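Local atomic coordinates of farnesyl diphosphate synthase (Rhodobacter capsulatus, PDB entry 3M0G), a protein that probably condenses isopentenyl diphosphate with an allylic prenyl diphosphate, in a magnesium-dependent reaction that lengthens the isoprenoid chain. Residues D32-A37 against V108-A113; A72-S77 against G180-F185; N88-R93 against V98-D103. All coordinates share one frame; numbering follows the deposited sequence.

Contact 1. Residues D32-A37 against V108-A113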
ATOM      1  N   ASP B  32     -12.940  -9.162  -9.103  1.00 11.29           N
ATOM      2  CA  ASP B  32     -12.575 -10.046 -10.224  1.00 11.88           C
ATOM      3  C   ASP B  32     -11.181  -9.745 -10.777  1.00 11.40           C
ATOM      4  O   ASP B  32     -10.402 -10.663 -11.058  1.00 11.05           O
ATOM      5  CB  ASP B  32     -13.591  -9.929 -11.361  1.00 13.06           C
ATOM      6  CG  ASP B  32     -15.010 -10.164 -10.902  1.00 19.87           C
ATOM      7  OD1 ASP B  32     -15.211 -10.949  -9.947  1.00 14.04           O
ATOM      8  OD2 ASP B  32     -15.922  -9.557 -11.493  1.00 14.08           O
ATOM      9  N   ALA B  33     -10.895  -8.459 -10.962  1.00 10.92           N
ATOM     10  CA  ALA B  33      -9.597  -8.008 -11.436  1.00 11.20           C
ATOM     11  C   ALA B  33      -8.480  -8.417 -10.477  1.00 10.64           C
ATOM     12  O   ALA B  33      -7.441  -8.926 -10.908  1.00  9.99           O
ATOM     13  CB  ALA B  33      -9.609  -6.489 -11.659  1.00 11.05           C
HETATM   14  N   MSE B  34      -8.706  -8.206  -9.182  1.00 10.88           N
HETATM   15  CA  MSE B  34      -7.732  -8.585  -8.148  1.00 11.39           C
HETATM   16  C   MSE B  34      -7.525 -10.097  -8.167  1.00  9.65           C
HETATM   17  O   MSE B  34      -6.393 -10.583  -8.193  1.00  9.06           O
HETATM   18  CB  MSE B  34      -8.213  -8.161  -6.754  1.00 13.65           C
HETATM   19  CG  MSE B  34      -8.433  -6.663  -6.597  1.00 11.32           C
HETATM   20 SE   MSE B  34      -9.237  -6.190  -4.879  1.00 18.22          SE
HETATM   21  CE  MSE B  34      -7.757  -6.727  -3.718  1.00 10.70           C
ATOM     22  N   ALA B  35      -8.634 -10.834  -8.156  1.00  8.53           N
ATOM     23  CA  ALA B  35      -8.607 -12.297  -8.176  1.00  8.06           C
ATOM     24  C   ALA B  35      -7.808 -12.801  -9.384  1.00  8.50           C
ATOM     25  O   ALA B  35      -6.962 -13.701  -9.259  1.00  8.66           O
ATOM     26  CB  ALA B  35     -10.036 -12.857  -8.187  1.00  7.86           C
ATOM     27  N   TYR B  36      -8.065 -12.188 -10.537  1.00  8.95           N
ATOM     28  CA  TYR B  36      -7.388 -12.531 -11.806  1.00  9.66           C
ATOM     29  C   TYR B  36      -5.879 -12.267 -11.712  1.00 10.71           C
ATOM     30  O   TYR B  36      -5.074 -13.092 -12.130  1.00 10.12           O
ATOM     31  CB  TYR B  36      -8.026 -11.726 -12.942  1.00  9.81           C
ATOM     32  CG  TYR B  36      -7.499 -11.988 -14.335  1.00 13.16           C
ATOM     33  CD1 TYR B  36      -8.028 -13.019 -15.118  1.00 10.36           C
ATOM     34  CD2 TYR B  36      -6.502 -11.173 -14.892  1.00 10.31           C
ATOM     35  CE1 TYR B  36      -7.552 -13.259 -16.396  1.00 13.33           C
ATOM     36  CE2 TYR B  36      -6.018 -11.407 -16.176  1.00 13.18           C
ATOM     37  CZ  TYR B  36      -6.551 -12.447 -16.918  1.00 10.46           C
ATOM     38  OH  TYR B  36      -6.090 -12.678 -18.185  1.00 13.48           O
ATOM     39  N   ALA B  37      -5.512 -11.125 -11.127  1.00 12.27           N
ATOM     40  CA  ALA B  37      -4.104 -10.699 -11.030  1.00 13.39           C
ATOM     41  C   ALA B  37      -3.307 -11.573 -10.083  1.00 14.83           C
ATOM     42  O   ALA B  37      -2.123 -11.813 -10.300  1.00 15.71           O
ATOM     43  CB  ALA B  37      -4.020  -9.264 -10.596  1.00 13.26           C
ATOM     44  N   VAL B 108      -5.264   0.360 -12.287  1.00  3.17           N
ATOM     45  CA  VAL B 108      -4.807   1.228 -11.195  1.00  3.11           C
ATOM     46  C   VAL B 108      -5.444   0.767  -9.886  1.00  3.32           C
ATOM     47  O   VAL B 108      -4.757   0.506  -8.888  1.00  4.33           O
ATOM     48  CB  VAL B 108      -5.183   2.703 -11.465  1.00  2.39           C
ATOM     49  CG1 VAL B 108      -4.858   3.621 -10.243  1.00  5.41           C
ATOM     50  CG2 VAL B 108      -4.537   3.182 -12.733  1.00  5.30           C
ATOM     51  N   LEU B 109      -6.767   0.608  -9.915  1.00  2.36           N
ATOM     52  CA  LEU B 109      -7.521   0.355  -8.703  1.00  3.51           C
ATOM     53  C   LEU B 109      -7.267  -1.038  -8.131  1.00  3.49           C
ATOM     54  O   LEU B 109      -7.138  -1.197  -6.913  1.00  4.31           O
ATOM     55  CB  LEU B 109      -9.014   0.614  -8.932  1.00  5.21           C
ATOM     56  CG  LEU B 109      -9.405   2.070  -9.180  1.00  2.00           C
ATOM     57  CD1 LEU B 109     -10.900   2.123  -9.253  1.00  6.68           C
ATOM     58  CD2 LEU B 109      -8.911   3.030  -8.061  1.00  6.22           C
ATOM     59  N   ALA B 110      -7.133  -2.024  -9.006  1.00  2.79           N
ATOM     60  CA  ALA B 110      -6.919  -3.400  -8.548  1.00  2.02           C
ATOM     61  C   ALA B 110      -5.525  -3.561  -7.927  1.00  2.14           C
ATOM     62  O   ALA B 110      -5.353  -4.248  -6.909  1.00  2.41           O
ATOM     63  CB  ALA B 110      -7.172  -4.392  -9.678  1.00  2.01           C
ATOM     64  N   GLY B 111      -4.529  -2.934  -8.535  1.00  2.65           N
ATOM     65  CA  GLY B 111      -3.187  -2.896  -7.914  1.00  4.19           C
ATOM     66  C   GLY B 111      -3.178  -2.126  -6.593  1.00  4.32           C
ATOM     67  O   GLY B 111      -2.501  -2.516  -5.658  1.00  4.67           O
ATOM     68  N   ASP B 112      -3.910  -1.019  -6.527  1.00  4.47           N
ATOM     69  CA  ASP B 112      -4.003  -0.242  -5.292  1.00  5.26           C
ATOM     70  C   ASP B 112      -4.556  -1.112  -4.150  1.00  5.84           C
ATOM     71  O   ASP B 112      -4.017  -1.114  -3.034  1.00  5.46           O
ATOM     72  CB  ASP B 112      -4.832   1.029  -5.476  1.00  5.93           C
ATOM     73  CG  ASP B 112      -4.099   2.121  -6.257  1.00  8.47           C
ATOM     74  OD1 ASP B 112      -2.861   2.050  -6.505  1.00  6.32           O
ATOM     75  OD2 ASP B 112      -4.783   3.081  -6.629  1.00  5.92           O
ATOM     76  N   ALA B 113      -5.605  -1.886  -4.437  1.00  5.92           N
ATOM     77  CA  ALA B 113      -6.253  -2.689  -3.401  1.00  5.61           C
ATOM     78  C   ALA B 113      -5.482  -3.966  -3.114  1.00  5.91           C
ATOM     79  O   ALA B 113      -5.594  -4.550  -2.027  1.00  5.93           O
ATOM     80  CB  ALA B 113      -7.711  -2.984  -3.787  1.00  5.88           C
TER

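Contact 2. Residues A72-S77 against G180-F185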
ATOM      1  N   ALA B  72       0.457 -11.128  -2.866  1.00  9.23           N
ATOM      2  CA  ALA B  72      -0.411  -9.973  -3.096  1.00  8.55           C
ATOM      3  C   ALA B  72       0.376  -8.739  -3.525  1.00  7.98           C
ATOM      4  O   ALA B  72      -0.009  -8.053  -4.470  1.00  7.99           O
ATOM      5  CB  ALA B  72      -1.241  -9.668  -1.853  1.00  9.02           C
ATOM      6  N   LEU B  73       1.469  -8.446  -2.815  1.00  6.99           N
ATOM      7  CA  LEU B  73       2.277  -7.274  -3.105  1.00  7.21           C
ATOM      8  C   LEU B  73       2.902  -7.446  -4.507  1.00  7.53           C
ATOM      9  O   LEU B  73       2.926  -6.503  -5.304  1.00  7.85           O
ATOM     10  CB  LEU B  73       3.343  -7.050  -1.996  1.00  7.26           C
ATOM     11  CG  LEU B  73       4.012  -5.677  -1.725  1.00  9.67           C
ATOM     12  CD1 LEU B  73       4.717  -5.145  -2.952  1.00  7.75           C
ATOM     13  CD2 LEU B  73       3.020  -4.610  -1.180  1.00  7.75           C
ATOM     14  N   HIS B  74       3.387  -8.645  -4.806  1.00  8.16           N
ATOM     15  CA  HIS B  74       3.999  -8.905  -6.121  1.00  8.01           C
ATOM     16  C   HIS B  74       2.969  -8.713  -7.223  1.00  6.78           C
ATOM     17  O   HIS B  74       3.259  -8.086  -8.266  1.00  6.96           O
ATOM     18  CB  HIS B  74       4.585 -10.312  -6.180  1.00  9.30           C
ATOM     19  CG  HIS B  74       5.268 -10.624  -7.473  1.00  9.96           C
ATOM     20  ND1 HIS B  74       4.919 -11.701  -8.261  1.00 10.25           N
ATOM     21  CD2 HIS B  74       6.284 -10.007  -8.112  1.00 10.45           C
ATOM     22  CE1 HIS B  74       5.693 -11.730  -9.330  1.00 10.40           C
ATOM     23  NE2 HIS B  74       6.522 -10.705  -9.271  1.00 10.06           N
ATOM     24  N   ALA B  75       1.755  -9.217  -6.972  1.00  5.77           N
ATOM     25  CA  ALA B  75       0.682  -9.195  -7.976  1.00  5.72           C
ATOM     26  C   ALA B  75       0.346  -7.766  -8.349  1.00  5.20           C
ATOM     27  O   ALA B  75       0.212  -7.433  -9.527  1.00  5.54           O
ATOM     28  CB  ALA B  75      -0.547  -9.896  -7.463  1.00  5.90           C
ATOM     29  N   TYR B  76       0.214  -6.912  -7.336  1.00  4.27           N
ATOM     30  CA  TYR B  76      -0.134  -5.521  -7.584  1.00  4.52           C
ATOM     31  C   TYR B  76       0.952  -4.820  -8.438  1.00  4.42           C
ATOM     32  O   TYR B  76       0.641  -3.987  -9.311  1.00  3.38           O
ATOM     33  CB  TYR B  76      -0.402  -4.788  -6.237  1.00  4.29           C
ATOM     34  CG  TYR B  76       0.586  -3.716  -5.916  1.00  4.27           C
ATOM     35  CD1 TYR B  76       1.528  -3.873  -4.897  1.00  5.33           C
ATOM     36  CD2 TYR B  76       0.561  -2.525  -6.607  1.00  5.10           C
ATOM     37  CE1 TYR B  76       2.447  -2.878  -4.613  1.00  4.24           C
ATOM     38  CE2 TYR B  76       1.482  -1.519  -6.350  1.00  5.47           C
ATOM     39  CZ  TYR B  76       2.407  -1.694  -5.352  1.00  5.27           C
ATOM     40  OH  TYR B  76       3.306  -0.696  -5.100  1.00  5.11           O
ATOM     41  N   SER B  77       2.215  -5.133  -8.160  1.00  4.67           N
ATOM     42  CA  SER B  77       3.332  -4.500  -8.837  1.00  5.70           C
ATOM     43  C   SER B  77       3.273  -4.787 -10.340  1.00  6.00           C
ATOM     44  O   SER B  77       3.423  -3.893 -11.144  1.00  5.73           O
ATOM     45  CB  SER B  77       4.668  -4.954  -8.226  1.00  6.42           C
ATOM     46  OG  SER B  77       5.073  -6.212  -8.734  1.00  6.47           O
ATOM     47  N   GLY B 180      15.242  -7.135  -5.848  1.00  7.30           N
ATOM     48  CA  GLY B 180      16.031  -7.644  -4.750  1.00  7.75           C
ATOM     49  C   GLY B 180      15.324  -7.499  -3.420  1.00  7.79           C
ATOM     50  O   GLY B 180      15.397  -8.394  -2.575  1.00  6.56           O
ATOM     51  N   ALA B 181      14.642  -6.365  -3.256  1.00  6.79           N
ATOM     52  CA  ALA B 181      14.030  -5.988  -1.983  1.00  6.66           C
ATOM     53  C   ALA B 181      12.905  -6.937  -1.571  1.00  7.18           C
ATOM     54  O   ALA B 181      12.877  -7.399  -0.409  1.00  7.93           O
ATOM     55  CB  ALA B 181      13.531  -4.486  -2.039  1.00  5.79           C
ATOM     56  N   LEU B 182      12.010  -7.261  -2.517  1.00  6.17           N
ATOM     57  CA  LEU B 182      10.811  -8.098  -2.221  1.00  4.64           C
ATOM     58  C   LEU B 182      11.173  -9.521  -1.924  1.00  5.40           C
ATOM     59  O   LEU B 182      10.533 -10.162  -1.066  1.00  4.48           O
ATOM     60  CB  LEU B 182       9.796  -8.101  -3.380  1.00  2.97           C
ATOM     61  CG  LEU B 182       8.324  -8.399  -3.016  1.00  4.38           C
ATOM     62  CD1 LEU B 182       7.805  -7.495  -1.884  1.00  2.00           C
ATOM     63  CD2 LEU B 182       7.354  -8.377  -4.192  1.00  2.00           C
ATOM     64  N   ILE B 183      12.170 -10.034  -2.646  1.00  5.03           N
ATOM     65  CA  ILE B 183      12.691 -11.388  -2.353  1.00  4.85           C
ATOM     66  C   ILE B 183      13.309 -11.466  -0.957  1.00  5.57           C
ATOM     67  O   ILE B 183      13.221 -12.527  -0.284  1.00  5.92           O
ATOM     68  CB  ILE B 183      13.691 -11.854  -3.448  1.00  5.43           C
ATOM     69  CG1 ILE B 183      12.924 -12.372  -4.674  1.00  4.03           C
ATOM     70  CG2 ILE B 183      14.696 -12.910  -2.909  1.00  5.77           C
ATOM     71  CD1 ILE B 183      13.563 -11.966  -6.039  1.00  8.39           C
ATOM     72  N   SER B 184      13.998 -10.397  -0.562  1.00  6.22           N
ATOM     73  CA  SER B 184      14.603 -10.309   0.765  1.00  6.31           C
ATOM     74  C   SER B 184      13.535 -10.250   1.857  1.00  6.02           C
ATOM     75  O   SER B 184      13.673 -10.888   2.921  1.00  4.88           O
ATOM     76  CB  SER B 184      15.536  -9.100   0.880  1.00  6.32           C
ATOM     77  OG  SER B 184      16.131  -9.077   2.183  1.00 10.58           O
ATOM     78  N   PHE B 185      12.461  -9.497   1.598  1.00  5.77           N
ATOM     79  CA  PHE B 185      11.336  -9.579   2.515  1.00  5.55           C
ATOM     80  C   PHE B 185      10.890 -11.023   2.689  1.00  5.74           C
ATOM     81  O   PHE B 185      10.794 -11.476   3.819  1.00  6.59           O
ATOM     82  CB  PHE B 185      10.133  -8.745   2.109  1.00  5.32           C
ATOM     83  CG  PHE B 185       8.914  -9.035   2.948  1.00  7.36           C
ATOM     84  CD1 PHE B 185       8.787  -8.472   4.230  1.00  5.59           C
ATOM     85  CD2 PHE B 185       7.916  -9.894   2.493  1.00  4.85           C
ATOM     86  CE1 PHE B 185       7.660  -8.737   5.040  1.00  6.66           C
ATOM     87  CE2 PHE B 185       6.786 -10.149   3.286  1.00  7.35           C
ATOM     88  CZ  PHE B 185       6.663  -9.565   4.568  1.00  5.33           C
TER

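Contact 3. Residues N88-R93 against V98-D103. Unlike the reference sequence in segment 98-103: K100 (reference Arg).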
ATOM      1  N   ASN B  88       3.714  -1.537 -20.719  1.00 12.50           N
ATOM      2  CA  ASN B  88       2.794  -1.644 -21.859  1.00 12.41           C
ATOM      3  C   ASN B  88       2.725  -3.082 -22.422  1.00 12.25           C
ATOM      4  O   ASN B  88       2.958  -3.311 -23.611  1.00 12.00           O
ATOM      5  CB  ASN B  88       3.171  -0.583 -22.933  1.00 12.46           C
ATOM      6  CG  ASN B  88       2.111  -0.405 -24.021  1.00  8.46           C
ATOM      7  OD1 ASN B  88       2.405   0.138 -25.091  1.00 12.74           O
ATOM      8  ND2 ASN B  88       0.897  -0.860 -23.765  1.00 12.28           N
ATOM      9  N   ASP B  89       2.405  -4.041 -21.550  1.00 12.18           N
ATOM     10  CA  ASP B  89       2.303  -5.458 -21.924  1.00 12.72           C
ATOM     11  C   ASP B  89       0.839  -5.857 -22.132  1.00 12.31           C
ATOM     12  O   ASP B  89       0.003  -5.612 -21.265  1.00 12.15           O
ATOM     13  CB  ASP B  89       2.941  -6.351 -20.846  1.00 13.77           C
ATOM     14  CG  ASP B  89       4.383  -5.950 -20.525  1.00 22.69           C
ATOM     15  OD1 ASP B  89       5.173  -5.786 -21.469  1.00 14.80           O
ATOM     16  OD2 ASP B  89       4.733  -5.804 -19.331  1.00 15.11           O
ATOM     17  N   ASP B  90       0.535  -6.453 -23.283  1.00 12.13           N
ATOM     18  CA  ASP B  90      -0.823  -6.905 -23.594  1.00 12.28           C
ATOM     19  C   ASP B  90      -1.059  -8.250 -22.930  1.00 12.38           C
ATOM     20  O   ASP B  90      -2.187  -8.589 -22.561  1.00 12.34           O
ATOM     21  CB  ASP B  90      -1.023  -7.055 -25.110  1.00 13.01           C
ATOM     22  CG  ASP B  90      -1.019  -5.727 -25.853  1.00 17.66           C
ATOM     23  OD1 ASP B  90      -1.164  -4.661 -25.217  1.00 13.24           O
ATOM     24  OD2 ASP B  90      -0.882  -5.759 -27.098  1.00 13.76           O
ATOM     25  N   LEU B  91       0.027  -8.997 -22.761  1.00 12.88           N
ATOM     26  CA  LEU B  91      -0.016 -10.372 -22.268  1.00 13.96           C
ATOM     27  C   LEU B  91       0.820 -10.582 -21.020  1.00 15.39           C
ATOM     28  O   LEU B  91       1.901 -10.003 -20.874  1.00 15.59           O
ATOM     29  CB  LEU B  91       0.477 -11.315 -23.368  1.00 13.65           C
ATOM     30  CG  LEU B  91      -0.521 -12.081 -24.247  1.00 19.70           C
ATOM     31  CD1 LEU B  91      -1.930 -11.495 -24.251  1.00 13.29           C
ATOM     32  CD2 LEU B  91       0.028 -12.237 -25.674  1.00 13.43           C
ATOM     33  N   ARG B  92       0.313 -11.425 -20.123  1.00 16.29           N
ATOM     34  CA  ARG B  92       1.097 -11.923 -19.003  1.00 16.47           C
ATOM     35  C   ARG B  92       0.911 -13.425 -18.946  1.00 17.76           C
ATOM     36  O   ARG B  92      -0.214 -13.914 -18.790  1.00 17.73           O
ATOM     37  CB  ARG B  92       0.692 -11.258 -17.681  1.00 15.73           C
ATOM     38  CG  ARG B  92       1.485 -11.781 -16.467  1.00 14.82           C
ATOM     39  CD  ARG B  92       1.655 -10.723 -15.370  1.00 13.93           C
ATOM     40  NE  ARG B  92       2.479  -9.585 -15.797  1.00 14.89           N
ATOM     41  CZ  ARG B  92       3.809  -9.542 -15.739  1.00 12.08           C
ATOM     42  NH1 ARG B  92       4.461  -8.467 -16.148  1.00 14.27           N
ATOM     43  NH2 ARG B  92       4.487 -10.575 -15.289  1.00 14.69           N
ATOM     44  N   ARG B  93       2.023 -14.147 -19.076  1.00 19.40           N
ATOM     45  CA  ARG B  93       2.022 -15.613 -19.235  1.00 20.71           C
ATOM     46  C   ARG B  93       0.976 -16.073 -20.266  1.00 20.38           C
ATOM     47  O   ARG B  93       0.212 -17.009 -20.029  1.00 21.23           O
ATOM     48  CB  ARG B  93       1.910 -16.357 -17.880  1.00 21.30           C
ATOM     49  CG  ARG B  93       0.772 -15.924 -16.950  1.00 23.01           C
ATOM     50  CD  ARG B  93       1.013 -16.397 -15.524  1.00 22.15           C
ATOM     51  NE  ARG B  93       1.725 -15.408 -14.713  1.00 23.81           N
ATOM     52  CZ  ARG B  93       1.212 -14.778 -13.654  1.00 22.62           C
ATOM     53  NH1 ARG B  93      -0.025 -15.037 -13.242  1.00 24.38           N
ATOM     54  NH2 ARG B  93       1.945 -13.890 -12.990  1.00 24.32           N
ATOM     55  N   VAL B  98      -4.484  -7.222 -16.927  1.00  8.62           N
ATOM     56  CA  VAL B  98      -5.656  -6.666 -16.248  1.00  7.91           C
ATOM     57  C   VAL B  98      -6.178  -5.446 -16.992  1.00  8.97           C
ATOM     58  O   VAL B  98      -7.384  -5.317 -17.211  1.00 10.01           O
ATOM     59  CB  VAL B  98      -5.380  -6.321 -14.789  1.00  6.23           C
ATOM     60  CG1 VAL B  98      -6.510  -5.449 -14.222  1.00 11.74           C
ATOM     61  CG2 VAL B  98      -5.239  -7.600 -13.979  1.00 12.16           C
ATOM     62  N   HIS B  99      -5.264  -4.560 -17.375  1.00  8.60           N
ATOM     63  CA  HIS B  99      -5.637  -3.324 -18.050  1.00  8.78           C
ATOM     64  C   HIS B  99      -6.246  -3.608 -19.445  1.00  8.66           C
ATOM     65  O   HIS B  99      -7.077  -2.842 -19.916  1.00  9.29           O
ATOM     66  CB  HIS B  99      -4.466  -2.345 -18.098  1.00  8.81           C
ATOM     67  CG  HIS B  99      -3.562  -2.529 -19.274  1.00  9.09           C
ATOM     68  ND1 HIS B  99      -2.463  -3.359 -19.250  1.00  9.41           N
ATOM     69  CD2 HIS B  99      -3.588  -1.974 -20.507  1.00  9.19           C
ATOM     70  CE1 HIS B  99      -1.858  -3.317 -20.423  1.00  8.86           C
ATOM     71  NE2 HIS B  99      -2.521  -2.483 -21.202  1.00  9.32           N
ATOM     72  N   LYS B 100      -5.850  -4.710 -20.076  1.00  8.20           N
ATOM     73  CA  LYS B 100      -6.473  -5.145 -21.338  1.00  8.37           C
ATOM     74  C   LYS B 100      -7.835  -5.819 -21.150  1.00  8.56           C
ATOM     75  O   LYS B 100      -8.737  -5.608 -21.944  1.00  8.91           O
ATOM     76  CB  LYS B 100      -5.543  -6.066 -22.144  1.00  8.65           C
ATOM     77  CG  LYS B 100      -4.245  -5.411 -22.577  1.00  2.00           C
ATOM     78  CD  LYS B 100      -4.486  -4.277 -23.570  1.00  9.08           C
ATOM     79  CE  LYS B 100      -4.589  -4.819 -24.994  1.00  2.31           C
ATOM     80  NZ  LYS B 100      -4.310  -3.765 -26.011  1.00 10.34           N
ATOM     81  N   LYS B 101      -7.971  -6.645 -20.115  1.00  9.48           N
ATOM     82  CA  LYS B 101      -9.225  -7.373 -19.852  1.00 10.13           C
ATOM     83  C   LYS B 101     -10.316  -6.484 -19.233  1.00 10.56           C
ATOM     84  O   LYS B 101     -11.511  -6.696 -19.475  1.00 11.21           O
ATOM     85  CB  LYS B 101      -8.948  -8.624 -18.999  1.00 11.22           C
ATOM     86  CG  LYS B 101     -10.164  -9.521 -18.738  1.00 24.75           C
ATOM     87  CD  LYS B 101      -9.771 -10.849 -18.095  1.00 12.43           C
ATOM     88  CE  LYS B 101     -11.001 -11.642 -17.652  1.00 25.37           C
ATOM     89  NZ  LYS B 101     -11.773 -12.218 -18.802  1.00 13.01           N
ATOM     90  N   TRP B 102      -9.922  -5.493 -18.436  1.00 10.23           N
ATOM     91  CA  TRP B 102     -10.890  -4.500 -17.968  1.00  9.56           C
ATOM     92  C   TRP B 102     -10.624  -3.138 -18.639  1.00  9.70           C
ATOM     93  O   TRP B 102     -11.025  -2.909 -19.784  1.00 10.23           O
ATOM     94  CB  TRP B 102     -10.905  -4.443 -16.432  1.00  8.53           C
ATOM     95  CG  TRP B 102     -11.562  -5.662 -15.785  1.00  7.50           C
ATOM     96  CD1 TRP B 102     -12.871  -5.780 -15.401  1.00  8.43           C
ATOM     97  CD2 TRP B 102     -10.947  -6.933 -15.492  1.00  7.61           C
ATOM     98  NE1 TRP B 102     -13.101  -7.031 -14.868  1.00  7.12           N
ATOM     99  CE2 TRP B 102     -11.938  -7.757 -14.913  1.00  8.34           C
ATOM    100  CE3 TRP B 102      -9.653  -7.447 -15.649  1.00  8.35           C
ATOM    101  CZ2 TRP B 102     -11.674  -9.072 -14.486  1.00  6.85           C
ATOM    102  CZ3 TRP B 102      -9.388  -8.761 -15.220  1.00  6.73           C
ATOM    103  CH2 TRP B 102     -10.404  -9.556 -14.658  1.00  8.80           C
ATOM    104  N   ASP B 103      -9.948  -2.240 -17.937  1.00  9.36           N
ATOM    105  CA  ASP B 103      -9.412  -1.026 -18.543  1.00  9.32           C
ATOM    106  C   ASP B 103      -8.286  -0.486 -17.662  1.00  8.96           C
ATOM    107  O   ASP B 103      -7.953  -1.112 -16.649  1.00  9.29           O
ATOM    108  CB  ASP B 103     -10.515   0.021 -18.817  1.00 10.11           C
ATOM    109  CG  ASP B 103     -11.384   0.327 -17.595  1.00  7.90           C
ATOM    110  OD1 ASP B 103     -10.942   0.107 -16.450  1.00 11.23           O
ATOM    111  OD2 ASP B 103     -12.513   0.839 -17.790  1.00 10.85           O
TER
HETATM  112  O   HOH W   1      -0.430  -3.234 -23.162  1.00 21.53           O

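Contact 1. Residues D32-A37 against V108-A113
A110 turns its CB toward helix 29-37 and meets A33 there, methyl to methyl, with the two CB atoms 3.8 Å apart. This is a helix-helix crossing in the all-alpha prenyl synthase fold: the axes of the two segments approach to 9.0 Å and cross at -69°, and the small alanine side chains let the backbones come close, M34 CA lying 5.3 Å from A110 CA. The same A110 CB is also touched by CG of M34, a selenomethionine, at 4.0 Å, so one methyl packs against two successive residues of the other helix. One turn separates A110 from A113, and between them D112 faces the dimer partner, its OD2 hydrogen-bonded to ND1 of H80 of the second subunit. M34 also packs on A146 of that subunit, which places the crossing beside the dimer interface. A113 closes the contact. M34 runs extended through chi2 and then bends at chi3 (66°), laying its last two atoms against this alanine: SE rests 3.7 Å from A113 CB, while the terminal CE lies against the A113 carbonyl, 3.5 Å from A113 O.

Contact 2. Residues A72-S77 against G180-F185
L182 reaches across to helix 60-81 with both of its methyls, and they settle on two adjacent residues. CD1 meets CD1 of L73 at 4.0 Å, the two leucine side chains slanting across one another, while CD2 lies against the CA-CB bond of H74, 3.9 Å from both H74 CA and H74 CB. The leucine tip therefore bears on backbone and side chain alike. With CG swung away from its own backbone N (chi1 -155°), L182 points its fork outward from helix 168-194, and it is the one residue of 180-185 that touches the other segment.

Around this compact apolar spot of L73, L182 and the root of H74 the helices stand well apart: even the closest alpha carbons, those of H74 and L182, are 7.9 Å from each other, and the whole contact buries 121 Å². Looser is the imidazole end of the partly exposed H74, which L182 CD2 approaches only obliquely; R45 of helix 44-55 packs against both H74 and L182. L73 also packs on S144 of helix 130-144 and M149 of helix 149-159. One turn on, S77 OG donates to H74 O (2.6 Å), a bond back to its own helix that satisfies the buried hydroxyl.

Y76 and S77 lie five and four places ahead of the first Asp-rich motif, positions that in this family commonly line the prenyl-chain pocket and influence product length. Together with the meeting of helices 60-81 and 168-194 near the centre of the chain, this is consistent with the central cleft of the all-alpha isoprenoid synthase fold.

Contact 3. Residues N88-R93 against V98-D103
K100 and D90 face each other across the contact in a long salt bridge, with NZ 3.4 Å from OD1 and the hydrogen bond between them weak. Bends at chi2 and chi3 (-66° and -85°) carry the lysine chain alongside the carboxylate, CE lying as near to OD1 as NZ does, and the two side chains run slantwise to each other. K100 is an arginine in the reference sequence. D90 OD1 has a second, closer partner: a water donates to it at 2.6 Å and in turn accepts a weak bond, 3.0 Å long, from H99 NE2. This water sits in the plane of the imidazole and links D90 to H99, whose side chains do not touch each other. At the ring's edge, H99 CE1 comes to 3.1 Å from D89 O, near the ring plane, and K100 CG lies over one face, offset toward the rim. An alanine in place of H99 would probably leave the bridging water without its mate on the helix and K100 CG without the ring face beneath it.

Further out, T97 braces the carbonyls of D89 and D90: its OG1 bonds D89 O and, weakly, D90 O, and its backbone pairs with D90. H99 also packs against P84, D104 and A107. R92 belongs to the arginine pair that follows the first Asp-rich motif in this family, and its NH1 forms a salt bridge to D82 of that DDxxxxD motif, which probably binds the substrate diphosphate through magnesium, as in relatives.

Strand 91-92 pairs with strand 95-96 in a small hairpin leading straight into helix 98-101, which packs through V98 on helices 29-37, 60-81 and 104-121.

Contacts 1 and 2 are buried and apolar, each joining two helices, whereas contact 3 is partly exposed and is built from a long salt bridge, a water and a histidine edge. Measured from its centre to that of the chain, contact 2 lies about 4 Å away, contacts 1 and 3 about 17 and 20 Å. Contact 1 brings its backbones close through alanines; contact 2 spans a wider gap with a leucine. The three use different helices and strands, although helix 98-101 of contact 3 is followed by helix 104-121 of contact 1. G111 and A37 of contact 1 pack on Y76 and A75 of contact 2, and W102 of contact 3 meets Y36 edge-to-face. Contacts 2 and 3 do not touch.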